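Local coordinates for protein diaminopimelate decarboxylase (Helicobacter pylori, PDB 2QGH) that catalyses the pyridoxal-5'-phosphate-dependent decarboxylation of diaminopimelate to L-lysine, the last step of lysine biosynthesis, at residues C86-I89 with G90-Q93; N129-S132 with F133-K137; Y261-G264 with I265-L269. One frame throughout, in Å; residues are numbered along the deposited sequence.

In the fold
All three contacts belong to the parallel eight-stranded alpha/beta barrel that carries pyridoxal phosphate, and they follow one another along the chain. Contacts 1 and 2 sit at corresponding strand-to-helix turns, after barrel strands 83-86 and 127-130; their centres are about 17 Å apart and their nearest atoms about 7 Å. Each has a serine N-cap, with a glutamate three residues later that accepts from the N-H just before the cap. Contact 3 lies within helix 258-268, its centre about 29 Å from contact 1 and 28 Å from contact 2. The second subunit touches the first two turns, whereas no other chain of the assembly reaches the third, on a helix packed against helix 213-232.

Contact 1 of 3, residues C86-I89 with G90-Q93; sequences CVSI and GEIQ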
# COMPACT_ATOMS: atom_id res chain seq x y z
N CYS A 86 -7.68 -17.10 8.66
CA CYS A 86 -6.62 -16.18 9.05
C CYS A 86 -5.29 -16.50 8.38
O CYS A 86 -5.04 -17.65 8.00
CB CYS A 86 -6.46 -16.21 10.56
SG CYS A 86 -8.01 -15.83 11.44
N VAL A 87 -4.45 -15.48 8.22
CA VAL A 87 -3.15 -15.68 7.60
C VAL A 87 -2.02 -15.16 8.48
O VAL A 87 -0.86 -15.11 8.06
CB VAL A 87 -3.10 -15.02 6.18
CG1 VAL A 87 -3.09 -13.48 6.29
CG2 VAL A 87 -1.89 -15.53 5.40
N SER A 88 -2.35 -14.78 9.71
CA SER A 88 -1.35 -14.26 10.65
C SER A 88 -1.86 -14.34 12.08
O SER A 88 -3.07 -14.42 12.31
CB SER A 88 -1.02 -12.80 10.33
OG SER A 88 -2.12 -11.96 10.66
N ILE A 89 -0.95 -14.30 13.04
CA ILE A 89 -1.35 -14.34 14.44
C ILE A 89 -2.20 -13.11 14.70
O ILE A 89 -3.15 -13.16 15.48
CB ILE A 89 -0.13 -14.37 15.40
CG1 ILE A 89 -0.62 -14.35 16.86
CG2 ILE A 89 0.80 -13.20 15.13
CD1 ILE A 89 -1.57 -15.50 17.21
N GLY A 90 -1.87 -12.02 14.02
CA GLY A 90 -2.64 -10.79 14.18
C GLY A 90 -4.11 -10.98 13.82
O GLY A 90 -5.00 -10.48 14.51
N GLU A 91 -4.38 -11.71 12.74
CA GLU A 91 -5.76 -11.95 12.33
C GLU A 91 -6.45 -12.94 13.27
O GLU A 91 -7.65 -12.83 13.52
CB GLU A 91 -5.82 -12.47 10.88
CG GLU A 91 -5.34 -11.49 9.84
CD GLU A 91 -5.66 -11.93 8.41
OE1 GLU A 91 -5.86 -13.15 8.21
OE2 GLU A 91 -5.69 -11.08 7.50
N ILE A 92 -5.70 -13.92 13.77
CA ILE A 92 -6.26 -14.89 14.68
C ILE A 92 -6.68 -14.16 15.96
O ILE A 92 -7.77 -14.38 16.49
CB ILE A 92 -5.25 -16.01 15.02
CG1 ILE A 92 -4.89 -16.79 13.75
CG2 ILE A 92 -5.82 -16.95 16.07
CD1 ILE A 92 -3.97 -17.97 13.98
N GLN A 93 -5.80 -13.27 16.44
CA GLN A 93 -6.11 -12.52 17.65
C GLN A 93 -7.33 -11.64 17.45
O GLN A 93 -8.17 -11.54 18.34
CB GLN A 93 -4.90 -11.69 18.10
CG GLN A 93 -3.71 -12.55 18.54
CD GLN A 93 -2.69 -11.79 19.38
OE1 GLN A 93 -1.66 -12.35 19.79
NE2 GLN A 93 -2.97 -10.51 19.65
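Ser88 is the N-cap of helix 89-97, and Glu91, three residues on, reaches back to the end of barrel strand 83-86. The capping bond runs from Glu91 N to Ser88 OG at 3.1 Å, with 152° at the hydrogen. A chi1 of 71° sets the serine oxygen between its own backbone N and carbonyl carbon, facing the first helical turn. The hydroxyl has a second partner, Asn387 O of the second subunit, to which it must donate, so OG is engaged both as acceptor and as donor. Ser88 O takes Ile92 N at 3.0 Å and, weakly, Glu91 N as well. The next rung is Gln93 N to Ile89 O, while Ile89 N is satisfied by Glu116 OE2 from helix 114-122.

The Glu91 carboxylate does not close a capping box, because it accepts from the residue before the cap: Val87 N lies 2.7 Å from Glu91 OE1, above the carboxylate plane by 38°. Val87 CG1 also rests against this oxygen, at 3.4 Å from Glu91 OE1. On the apolar side of the same turn, Cys86 CB packs against Ile92 CG1 at 3.6 Å.

Contact 2 of 3, residues N129-S132 with F133-K137; sequences NVES and FMELK
The strand-to-helix turn of the beta-alpha-beta unit formed by strand 127-130, helix 133-146 and strand 150-155 is fastened by Ser132 at the N-cap and by Glu135 in the first helical turn. Ser132 OG accepts from Glu135 N at 3.0 Å, and the angle of 136° at the hydrogen makes this cap rather bent. Ser132 O begins the helical ladder by accepting from Leu136 N at 3.1 Å; its bond from Glu135 N is weak.

Glu135 folds back over the end of the strand. With CG anti to the backbone N (chi1 -170°) and the chain extended beyond it, the carboxylate comes to lie beside Val130 and Glu131. OE1 takes Glu131 N, the N-H that precedes the cap, at 2.7 Å on its syn side, although the donor is 27° out of the carboxylate plane. A water bridges the side chains of Ser132 and Glu135: it accepts from Ser132 OG at 2.9 Å and donates to Glu135 OE1 at 3.1 Å. Next to this polar cluster, Val130 CG1 meets Leu136 CD1 at 4.0 Å.

The Glu131 side chain points elsewhere, to a salt bridge with Arg155 and a bond from Gly178 N, while its carbonyl oxygen receives Lys299 of the second subunit. Glu135 OE2 is paired with Lys112. With OE1 gripped by a backbone N-H and a water and OE2 by a lysine, both oxygens of the Glu135 carboxylate are engaged, which is consistent with its staying ionised despite burial.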
# COMPACT_ATOMS: atom_id res chain seq x y z
N ASN A 129 -3.19 -24.81 7.94
CA ASN A 129 -3.15 -25.21 6.54
C ASN A 129 -1.73 -24.96 6.06
O ASN A 129 -1.34 -23.83 5.82
CB ASN A 129 -4.16 -24.38 5.75
CG ASN A 129 -4.42 -24.95 4.37
OD1 ASN A 129 -4.57 -26.16 4.21
ND2 ASN A 129 -4.49 -24.07 3.38
N VAL A 130 -0.96 -26.04 5.95
CA VAL A 130 0.45 -25.91 5.56
C VAL A 130 0.67 -25.83 4.05
O VAL A 130 -0.01 -26.49 3.27
CB VAL A 130 1.29 -27.05 6.17
CG1 VAL A 130 0.71 -27.46 7.51
CG2 VAL A 130 1.35 -28.22 5.25
N GLU A 131 1.65 -25.02 3.67
CA GLU A 131 1.96 -24.81 2.27
C GLU A 131 3.30 -25.39 1.84
O GLU A 131 3.63 -25.38 0.65
CB GLU A 131 1.92 -23.31 1.98
CG GLU A 131 0.71 -22.59 2.58
CD GLU A 131 -0.17 -21.92 1.55
OE1 GLU A 131 -1.11 -21.19 1.94
OE2 GLU A 131 0.06 -22.13 0.34
N SER A 132 4.09 -25.89 2.79
CA SER A 132 5.38 -26.48 2.44
C SER A 132 5.72 -27.65 3.35
O SER A 132 5.24 -27.74 4.48
CB SER A 132 6.50 -25.43 2.51
OG SER A 132 6.83 -25.08 3.85
N PHE A 133 6.56 -28.56 2.86
CA PHE A 133 6.95 -29.71 3.66
C PHE A 133 7.79 -29.23 4.85
O PHE A 133 7.68 -29.79 5.94
CB PHE A 133 7.74 -30.70 2.80
CG PHE A 133 7.65 -32.14 3.27
CD1 PHE A 133 7.92 -33.18 2.39
CD2 PHE A 133 7.29 -32.45 4.58
CE1 PHE A 133 7.81 -34.52 2.80
CE2 PHE A 133 7.18 -33.78 5.00
CZ PHE A 133 7.44 -34.81 4.11
N MET A 134 8.61 -28.20 4.64
CA MET A 134 9.44 -27.67 5.71
C MET A 134 8.57 -27.03 6.79
O MET A 134 8.95 -26.99 7.96
CB MET A 134 10.45 -26.65 5.17
CG MET A 134 11.54 -26.26 6.19
SD MET A 134 12.80 -25.07 5.61
CE MET A 134 13.64 -26.08 4.33
N GLU A 135 7.41 -26.51 6.40
CA GLU A 135 6.49 -25.91 7.37
C GLU A 135 5.91 -27.03 8.22
O GLU A 135 5.75 -26.90 9.43
CB GLU A 135 5.34 -25.19 6.66
CG GLU A 135 4.48 -24.33 7.59
CD GLU A 135 3.07 -24.12 7.07
OE1 GLU A 135 2.89 -24.05 5.83
OE2 GLU A 135 2.13 -24.02 7.90
N LEU A 136 5.57 -28.14 7.58
CA LEU A 136 5.00 -29.30 8.26
C LEU A 136 5.97 -29.84 9.31
O LEU A 136 5.56 -30.20 10.41
CB LEU A 136 4.68 -30.39 7.24
CG LEU A 136 3.80 -31.56 7.71
CD1 LEU A 136 2.37 -31.07 7.94
CD2 LEU A 136 3.81 -32.66 6.66
N LYS A 137 7.25 -29.90 8.97
CA LYS A 137 8.26 -30.39 9.90
C LYS A 137 8.45 -29.39 11.04
O LYS A 137 8.74 -29.77 12.18
CB LYS A 137 9.59 -30.61 9.17
CG LYS A 137 9.58 -31.78 8.20
CD LYS A 137 10.87 -31.84 7.39
CE LYS A 137 10.98 -33.11 6.57
NZ LYS A 137 11.38 -34.29 7.40
O HOH W 1 5.06 -22.76 3.98

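Contact 3 of 3, residues Y261-G264 with I265-L269; sequences YAQG and ILNAL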
# COMPACT_ATOMS: atom_id res chain seq x y z
N TYR A 261 -22.55 -22.68 -7.77
CA TYR A 261 -21.27 -22.93 -7.09
C TYR A 261 -21.39 -24.16 -6.21
O TYR A 261 -20.58 -25.10 -6.31
CB TYR A 261 -20.92 -21.71 -6.23
CG TYR A 261 -19.66 -21.82 -5.38
CD1 TYR A 261 -18.39 -21.85 -5.97
CD2 TYR A 261 -19.73 -21.77 -3.98
CE1 TYR A 261 -17.23 -21.81 -5.18
CE2 TYR A 261 -18.59 -21.73 -3.19
CZ TYR A 261 -17.34 -21.74 -3.79
OH TYR A 261 -16.21 -21.62 -3.00
N ALA A 262 -22.40 -24.15 -5.34
CA ALA A 262 -22.64 -25.25 -4.42
C ALA A 262 -22.98 -26.53 -5.18
O ALA A 262 -22.45 -27.60 -4.87
CB ALA A 262 -23.78 -24.89 -3.47
N GLN A 263 -23.85 -26.42 -6.19
CA GLN A 263 -24.22 -27.59 -6.97
C GLN A 263 -22.97 -28.21 -7.57
O GLN A 263 -22.78 -29.43 -7.51
CB GLN A 263 -25.22 -27.21 -8.09
CG GLN A 263 -26.13 -28.37 -8.50
CD GLN A 263 -27.11 -28.01 -9.61
OE1 GLN A 263 -26.74 -27.94 -10.78
NE2 GLN A 263 -28.37 -27.77 -9.24
N GLY A 264 -22.11 -27.37 -8.13
CA GLY A 264 -20.88 -27.87 -8.74
C GLY A 264 -19.99 -28.62 -7.77
O GLY A 264 -19.51 -29.72 -8.08
N ILE A 265 -19.77 -28.04 -6.59
CA ILE A 265 -18.91 -28.65 -5.59
C ILE A 265 -19.52 -29.93 -5.02
O ILE A 265 -18.80 -30.87 -4.68
CB ILE A 265 -18.59 -27.64 -4.46
CG1 ILE A 265 -17.73 -26.51 -5.03
CG2 ILE A 265 -17.86 -28.34 -3.32
CD1 ILE A 265 -17.53 -25.33 -4.09
N LEU A 266 -20.84 -29.98 -4.91
CA LEU A 266 -21.49 -31.18 -4.39
C LEU A 266 -21.30 -32.32 -5.38
O LEU A 266 -21.05 -33.45 -4.98
CB LEU A 266 -22.98 -30.94 -4.15
CG LEU A 266 -23.33 -30.02 -2.99
CD1 LEU A 266 -24.83 -29.86 -2.90
CD2 LEU A 266 -22.77 -30.59 -1.70
N ASN A 267 -21.42 -32.03 -6.67
CA ASN A 267 -21.25 -33.08 -7.67
C ASN A 267 -19.80 -33.52 -7.73
O ASN A 267 -19.51 -34.70 -7.95
CB ASN A 267 -21.71 -32.61 -9.06
CG ASN A 267 -23.21 -32.34 -9.12
OD1 ASN A 267 -24.02 -33.08 -8.57
ND2 ASN A 267 -23.58 -31.27 -9.82
N ALA A 268 -18.88 -32.59 -7.52
CA ALA A 268 -17.46 -32.92 -7.55
C ALA A 268 -17.08 -33.79 -6.36
O ALA A 268 -16.09 -34.51 -6.42
CB ALA A 268 -16.63 -31.64 -7.55
N LEU A 269 -17.87 -33.73 -5.30
CA LEU A 269 -17.62 -34.50 -4.08
C LEU A 269 -18.34 -35.84 -3.99
O LEU A 269 -18.54 -36.36 -2.88
CB LEU A 269 -18.00 -33.67 -2.85
CG LEU A 269 -17.07 -32.53 -2.47
CD1 LEU A 269 -17.62 -31.78 -1.27
CD2 LEU A 269 -15.68 -33.08 -2.18
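Tyr261 and Ile265, one turn apart on helix 258-268, form a CH-pi contact, while ordinary helical bonding ties the backbone beneath them. The methyl Ile265 CD1 stands over one face of the phenol ring, 3.7 Å from the Tyr261 ring centroid and only 16° off the ring normal. Its nearest ring atom is Tyr261 CZ, at 3.6 Å from Ile265 CD1, a small shift toward the hydroxyl-bearing end. Ile265 CG1 lies beside its own backbone N (chi1 -67°), and the extended chi2 of 170° carries CD1 on to the ring.

Four successive i to i+4 hydrogen bonds make up the backbone part. They run from Ile265 N to Tyr261 O at 3.1 Å, from Leu266 N to Ala262 O at 2.9 Å, then from Asn267 N to Gln263 O and from Ala268 N to Gly264 O. Leu269 is the first residue to leave helical backbone angles.

On the exposed side, Gln263 and Asn267 run side by side.

The helix belongs to the beta-alpha-beta unit between barrel strands 239-241 and 275-278. Tyr261 packs on Leu213 and Ile216 of helix 213-232, Ile265 and Ala268 on Ser220 of the same helix, and both Tyr261 and Ile265 meet Val242, just past strand 239-241.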